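Local coordinates for protein ADP-ribose pyrophosphatase MutT (PDB 4KYX) that probably hydrolyses the pyrophosphate linkage of nucleotides, oxidised guanine nucleotides perhaps among them, as a magnesium-dependent enzyme of the Nudix family, at residues A[15-20]-A[56-61]; A[80-85]-A[91-96]. All blocks are in the same frame, centred on the assembly; numbering follows the deposited sequence.

Interaction 1. Residues A[15-20]-A[56-61]; sequences IGIGIL and EECAIR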
loop_
_atom_site.group_PDB
_atom_site.type_symbol
_atom_site.label_atom_id
_atom_site.label_comp_id
_atom_site.label_asym_id
_atom_site.label_seq_id
_atom_site.Cartn_x
_atom_site.Cartn_y
_atom_site.Cartn_z
ATOM N N ILE A 15 8.035 -0.081 -0.353
ATOM C CA ILE A 15 6.901 0.566 -0.902
ATOM C C ILE A 15 7.323 1.329 -2.163
ATOM O O ILE A 15 8.216 2.163 -2.132
ATOM C CB ILE A 15 6.257 1.538 0.085
ATOM C CG1 ILE A 15 5.746 0.772 1.317
ATOM C CG2 ILE A 15 5.181 2.323 -0.641
ATOM C CD1 ILE A 15 5.863 1.481 2.647
ATOM N N GLY A 16 6.617 1.042 -3.237
ATOM C CA GLY A 16 6.849 1.636 -4.543
ATOM C C GLY A 16 5.642 2.492 -4.878
ATOM O O GLY A 16 4.506 2.183 -4.518
ATOM N N ILE A 17 5.854 3.557 -5.629
ATOM C CA ILE A 17 4.783 4.384 -6.119
ATOM C C ILE A 17 4.797 4.222 -7.649
ATOM O O ILE A 17 5.838 4.458 -8.282
ATOM C CB ILE A 17 5.024 5.873 -5.712
ATOM C CG1 ILE A 17 4.980 6.127 -4.197
ATOM C CG2 ILE A 17 4.143 6.811 -6.525
ATOM C CD1 ILE A 17 3.830 5.575 -3.435
ATOM N N GLY A 18 3.662 3.900 -8.261
ATOM C CA GLY A 18 3.563 3.982 -9.714
ATOM C C GLY A 18 2.564 5.030 -10.119
ATOM O O GLY A 18 1.513 5.184 -9.532
ATOM N N ILE A 19 2.899 5.754 -11.177
ATOM C CA ILE A 19 2.009 6.768 -11.705
ATOM C C ILE A 19 1.529 6.504 -13.132
ATOM O O ILE A 19 2.340 6.353 -14.052
ATOM C CB ILE A 19 2.685 8.133 -11.689
ATOM C CG1 ILE A 19 3.282 8.360 -10.281
ATOM C CG2 ILE A 19 1.631 9.189 -12.015
ATOM C CD1 ILE A 19 4.757 7.995 -10.153
ATOM N N LEU A 20 0.220 6.396 -13.307
ATOM C CA LEU A 20 -0.364 6.406 -14.627
ATOM C C LEU A 20 -0.548 7.872 -15.038
ATOM O O LEU A 20 -1.471 8.535 -14.628
ATOM C CB LEU A 20 -1.674 5.667 -14.707
ATOM C CG LEU A 20 -1.735 4.290 -14.052
ATOM C CD1 LEU A 20 -3.049 3.591 -14.413
ATOM C CD2 LEU A 20 -0.555 3.482 -14.546
ATOM N N GLU A 56 1.259 11.464 -2.756
ATOM C CA GLU A 56 1.012 12.438 -3.805
ATOM C C GLU A 56 2.278 13.240 -4.085
ATOM O O GLU A 56 2.573 13.481 -5.262
ATOM C CB GLU A 56 -0.149 13.372 -3.464
ATOM C CG GLU A 56 -1.504 12.651 -3.396
ATOM C CD GLU A 56 -1.754 12.001 -2.018
ATOM O OE1 GLU A 56 -0.990 12.182 -1.006
ATOM O OE2 GLU A 56 -2.751 11.253 -1.946
ATOM N N GLU A 57 3.034 13.594 -3.049
ATOM C CA GLU A 57 4.330 14.296 -3.219
ATOM C C GLU A 57 5.303 13.421 -4.035
ATOM O O GLU A 57 6.005 13.880 -4.921
ATOM C CB GLU A 57 4.985 14.619 -1.869
ATOM C CG GLU A 57 4.387 15.788 -1.157
ATOM C CD GLU A 57 4.757 15.895 0.331
ATOM O OE1 GLU A 57 5.296 14.925 0.953
ATOM O OE2 GLU A 57 4.476 16.999 0.876
ATOM N N CYS A 58 5.321 12.130 -3.683
ATOM C CA CYS A 58 6.254 11.212 -4.295
ATOM C C CYS A 58 5.937 11.096 -5.768
ATOM O O CYS A 58 6.829 11.187 -6.616
ATOM C CB CYS A 58 6.188 9.869 -3.549
ATOM S SG CYS A 58 7.250 8.620 -4.331
ATOM N N ALA A 59 4.656 10.933 -6.078
ATOM C CA ALA A 59 4.161 10.802 -7.456
ATOM C C ALA A 59 4.557 12.013 -8.308
ATOM O O ALA A 59 5.218 11.867 -9.382
ATOM C CB ALA A 59 2.662 10.605 -7.479
ATOM N N ILE A 60 4.235 13.200 -7.807
ATOM C CA ILE A 60 4.641 14.424 -8.483
ATOM C C ILE A 60 6.184 14.533 -8.724
ATOM O O ILE A 60 6.626 14.811 -9.842
ATOM C CB ILE A 60 4.073 15.687 -7.792
ATOM C CG1 ILE A 60 2.538 15.669 -7.838
ATOM C CG2 ILE A 60 4.597 16.945 -8.468
ATOM C CD1 ILE A 60 1.894 16.677 -6.905
ATOM N N ARG A 61 6.979 14.316 -7.699
ATOM C CA ARG A 61 8.434 14.337 -7.756
ATOM C C ARG A 61 8.980 13.318 -8.784
ATOM O O ARG A 61 9.780 13.682 -9.706
ATOM C CB ARG A 61 9.018 14.010 -6.384
ATOM C CG ARG A 61 10.517 13.934 -6.410
ATOM C CD ARG A 61 11.090 13.738 -5.043
ATOM N NE ARG A 61 10.706 12.467 -4.442
ATOM C CZ ARG A 61 11.127 11.267 -4.816
ATOM N NH1 ARG A 61 11.951 11.105 -5.849
ATOM N NH2 ARG A 61 10.709 10.194 -4.151
#
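Ile17 and Ile19 of strand 14-22, an inner strand of the mixed sheet, pack against Cys58 and Ala59 of helix 55-67 in a buried, wholly apolar helix-on-sheet contact. The axes of strand 15-20 and helix 56-61 approach to 8.5 Å, their directions 60° from each other, and no hydrogen bond joins the two segments. The methyl of Ala59 touches both isoleucines. Its CB meets CG1 of Ile19 at 3.6 Å, while CG2 of Ile17 lies 4.2 Å from the same methyl. Because the Ile19 chain is turned at chi2 96°, away from a staggered position, CD1 lies 3.9 Å from the CA of Ala59.

The helix belongs to the Nudix box, whose sequence pattern includes Arg61 and Glu53; Arg61 and Glu53, the latter just before the helix, form a salt bridge that takes no part in the packing on the strand. Cys58 works on the packed side. With SG anti to the backbone N (chi1 176°), its sulfur reaches the branch of Ile17 and comes within 3.4 Å of CG1, a tight contact. Ile17 also touches Phe55 and Glu62 of the same helix, and Ile19 continues onto Glu62 and Val63, one turn further along.

Interaction 2. Residues A[80-85]-A[91-96]; sequences TNDIFE and YVSIFL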
loop_
_atom_site.group_PDB
_atom_site.type_symbol
_atom_site.label_atom_id
_atom_site.label_comp_id
_atom_site.label_asym_id
_atom_site.label_seq_id
_atom_site.Cartn_x
_atom_site.Cartn_y
_atom_site.Cartn_z
ATOM N N THR A 80 -1.002 -3.034 -5.099
ATOM C CA THR A 80 -0.600 -4.381 -5.464
ATOM C C THR A 80 0.458 -4.828 -4.520
ATOM O O THR A 80 1.185 -4.011 -3.991
ATOM C CB THR A 80 -0.048 -4.487 -6.900
ATOM O OG1 THR A 80 1.070 -3.615 -7.025
ATOM C CG2 THR A 80 -1.067 -4.076 -7.928
ATOM N N ASN A 81 0.528 -6.143 -4.324
ATOM C CA ASN A 81 1.493 -6.761 -3.446
ATOM C C ASN A 81 2.199 -7.861 -4.227
ATOM O O ASN A 81 1.606 -8.886 -4.520
ATOM C CB ASN A 81 0.743 -7.338 -2.228
ATOM C CG ASN A 81 1.639 -8.152 -1.318
ATOM O OD1 ASN A 81 2.714 -7.731 -0.973
ATOM N ND2 ASN A 81 1.206 -9.333 -0.965
ATOM N N ASP A 82 3.454 -7.626 -4.586
ATOM C CA ASP A 82 4.154 -8.516 -5.482
ATOM C C ASP A 82 5.521 -8.941 -4.964
ATOM O O ASP A 82 6.325 -8.127 -4.548
ATOM C CB ASP A 82 4.357 -7.785 -6.824
ATOM C CG ASP A 82 3.067 -7.186 -7.363
ATOM O OD1 ASP A 82 2.163 -7.984 -7.639
ATOM O OD2 ASP A 82 2.964 -5.947 -7.474
ATOM N N ILE A 83 5.812 -10.223 -5.040
ATOM C CA ILE A 83 7.181 -10.687 -4.797
ATOM C C ILE A 83 7.837 -10.912 -6.148
ATOM O O ILE A 83 7.253 -11.581 -6.991
ATOM C CB ILE A 83 7.206 -12.035 -4.012
ATOM N N PHE A 84 8.997 -10.291 -6.377
ATOM C CA PHE A 84 9.823 -10.552 -7.564
ATOM C C PHE A 84 10.817 -11.679 -7.210
ATOM O O PHE A 84 11.821 -11.445 -6.513
ATOM C CB PHE A 84 10.541 -9.283 -7.996
ATOM C CG PHE A 84 9.608 -8.165 -8.387
ATOM C CD1 PHE A 84 9.087 -7.321 -7.431
ATOM C CD2 PHE A 84 9.231 -7.984 -9.709
ATOM C CE1 PHE A 84 8.222 -6.295 -7.769
ATOM C CE2 PHE A 84 8.360 -6.960 -10.059
ATOM C CZ PHE A 84 7.866 -6.105 -9.086
ATOM N N GLU A 85 10.489 -12.901 -7.668
ATOM C CA GLU A 85 11.278 -14.131 -7.453
ATOM C C GLU A 85 12.755 -13.999 -7.819
ATOM O O GLU A 85 13.629 -14.197 -6.970
ATOM C CB GLU A 85 10.678 -15.303 -8.249
ATOM N N TYR A 91 7.645 -5.945 -3.128
ATOM C CA TYR A 91 7.159 -4.587 -3.212
ATOM C C TYR A 91 5.680 -4.500 -3.049
ATOM O O TYR A 91 4.928 -5.271 -3.636
ATOM C CB TYR A 91 7.466 -3.996 -4.586
ATOM C CG TYR A 91 8.846 -3.538 -4.666
ATOM C CD1 TYR A 91 9.188 -2.278 -4.232
ATOM C CD2 TYR A 91 9.850 -4.367 -5.185
ATOM C CE1 TYR A 91 10.495 -1.832 -4.314
ATOM C CE2 TYR A 91 11.170 -3.932 -5.253
ATOM C CZ TYR A 91 11.479 -2.667 -4.808
ATOM O OH TYR A 91 12.768 -2.201 -4.884
ATOM N N VAL A 92 5.256 -3.546 -2.241
ATOM C CA VAL A 92 3.886 -3.125 -2.243
ATOM C C VAL A 92 3.858 -1.886 -3.113
ATOM O O VAL A 92 4.512 -0.881 -2.798
ATOM C CB VAL A 92 3.373 -2.887 -0.809
ATOM C CG1 VAL A 92 2.031 -2.196 -0.806
ATOM C CG2 VAL A 92 3.272 -4.229 -0.064
ATOM N N SER A 93 3.149 -1.951 -4.244
ATOM C CA SER A 93 3.059 -0.797 -5.131
ATOM C C SER A 93 1.766 -0.025 -4.892
ATOM O O SER A 93 0.685 -0.602 -4.841
ATOM C CB SER A 93 3.111 -1.210 -6.582
ATOM O OG SER A 93 4.357 -1.858 -6.882
ATOM N N ILE A 94 1.879 1.279 -4.807
ATOM C CA ILE A 94 0.744 2.169 -4.745
ATOM C C ILE A 94 0.650 2.874 -6.064
ATOM O O ILE A 94 1.604 3.535 -6.483
ATOM C CB ILE A 94 0.973 3.240 -3.678
ATOM C CG1 ILE A 94 1.314 2.570 -2.356
ATOM C CG2 ILE A 94 -0.220 4.179 -3.591
ATOM C CD1 ILE A 94 0.236 1.762 -1.768
ATOM N N PHE A 95 -0.472 2.704 -6.746
ATOM C CA PHE A 95 -0.672 3.386 -8.019
ATOM C C PHE A 95 -1.552 4.583 -7.875
ATOM O O PHE A 95 -2.579 4.541 -7.184
ATOM C CB PHE A 95 -1.299 2.469 -9.044
ATOM C CG PHE A 95 -0.341 1.451 -9.573
ATOM C CD1 PHE A 95 0.498 1.754 -10.606
ATOM C CD2 PHE A 95 -0.283 0.163 -9.000
ATOM C CE1 PHE A 95 1.396 0.795 -11.122
ATOM C CE2 PHE A 95 0.612 -0.778 -9.518
ATOM C CZ PHE A 95 1.447 -0.446 -10.571
ATOM N N LEU A 96 -1.156 5.630 -8.612
ATOM C CA LEU A 96 -1.932 6.824 -8.725
ATOM C C LEU A 96 -2.072 7.244 -10.176
ATOM O O LEU A 96 -1.337 6.777 -11.000
ATOM C CB LEU A 96 -1.316 7.959 -7.939
ATOM C CG LEU A 96 -1.151 7.747 -6.460
ATOM C CD1 LEU A 96 0.237 7.200 -6.154
ATOM C CD2 LEU A 96 -1.389 9.066 -5.790
#
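Thr80 and Ser93, then Asp82 and Tyr91, form the two hydrogen-bonded pairs of an antiparallel ladder, with Asn81 and Val92 as the non-hydrogen-bonded pair between them. Four backbone bonds close it: Thr80 N to Ser93 O at 3.0 Å, Ser93 N to Thr80 O, and the reciprocal bonds of Asp82 and Tyr91. The bond from Asp82 N to Tyr91 O is almost straight, at 176°, whereas Ser93 N bends more to reach Thr80 O. That carbonyl oxygen also receives a CA-H...O contact from Val92 CA at 3.3 Å.

Polar side chains gather on the face that carries Thr80, Asp82 and Ser93. Thr80 turns OG1 between its backbone N and carbonyl carbon (chi1 58°), from where it donates a 3.0 Å bond to OD2 of Asp82 on the syn side of the carboxylate. The same hydroxyl lies close to CB of Ser93, at 3.2 Å, and sits near the plane of the Phe95 ring, at its edge.

Aromatic packing follows towards the loop. CE1 of Phe84 approaches CD2 of Tyr91 at 3.6 Å, and the ring planes stand at 78° with their centres 5.9 Å apart. Beyond this pair, Phe84 meets the Phe130 ring, while Tyr91 lies against His48 and hydrogen-bonds to it through OH. Pro132 of helix 131-137 touches Thr80, Asp82, Phe84 and Ser93 on this face. On the other face, Val92 packs on Ile15 of the second subunit. Two consecutive antiparallel strands, 75-84 and 89-99, joined by a short connection, make a beta hairpin in the mixed sheet of the Nudix fold.

In the fold
Both contacts share a mixed sheet, where strand 14-22 of interaction 1 runs parallel to strand 89-99 of interaction 2. Gly16 and Gly18 share backbone hydrogen bonds with Ile94, and CD1 of Ile17 packs on that residue's CB, although the centres lie about 13 Å apart. Both are buried, but the centre of interaction 1 is nearer that of the chain (about 8 Å against about 11 Å), and it joins a helix to the sheet through apolar side chains alone. Interaction 2, with three of eight touching residues partly exposed, stays within the sheet: backbone hydrogen bonds set its register, and polar and aromatic groups line one face. Both also touch the second subunit.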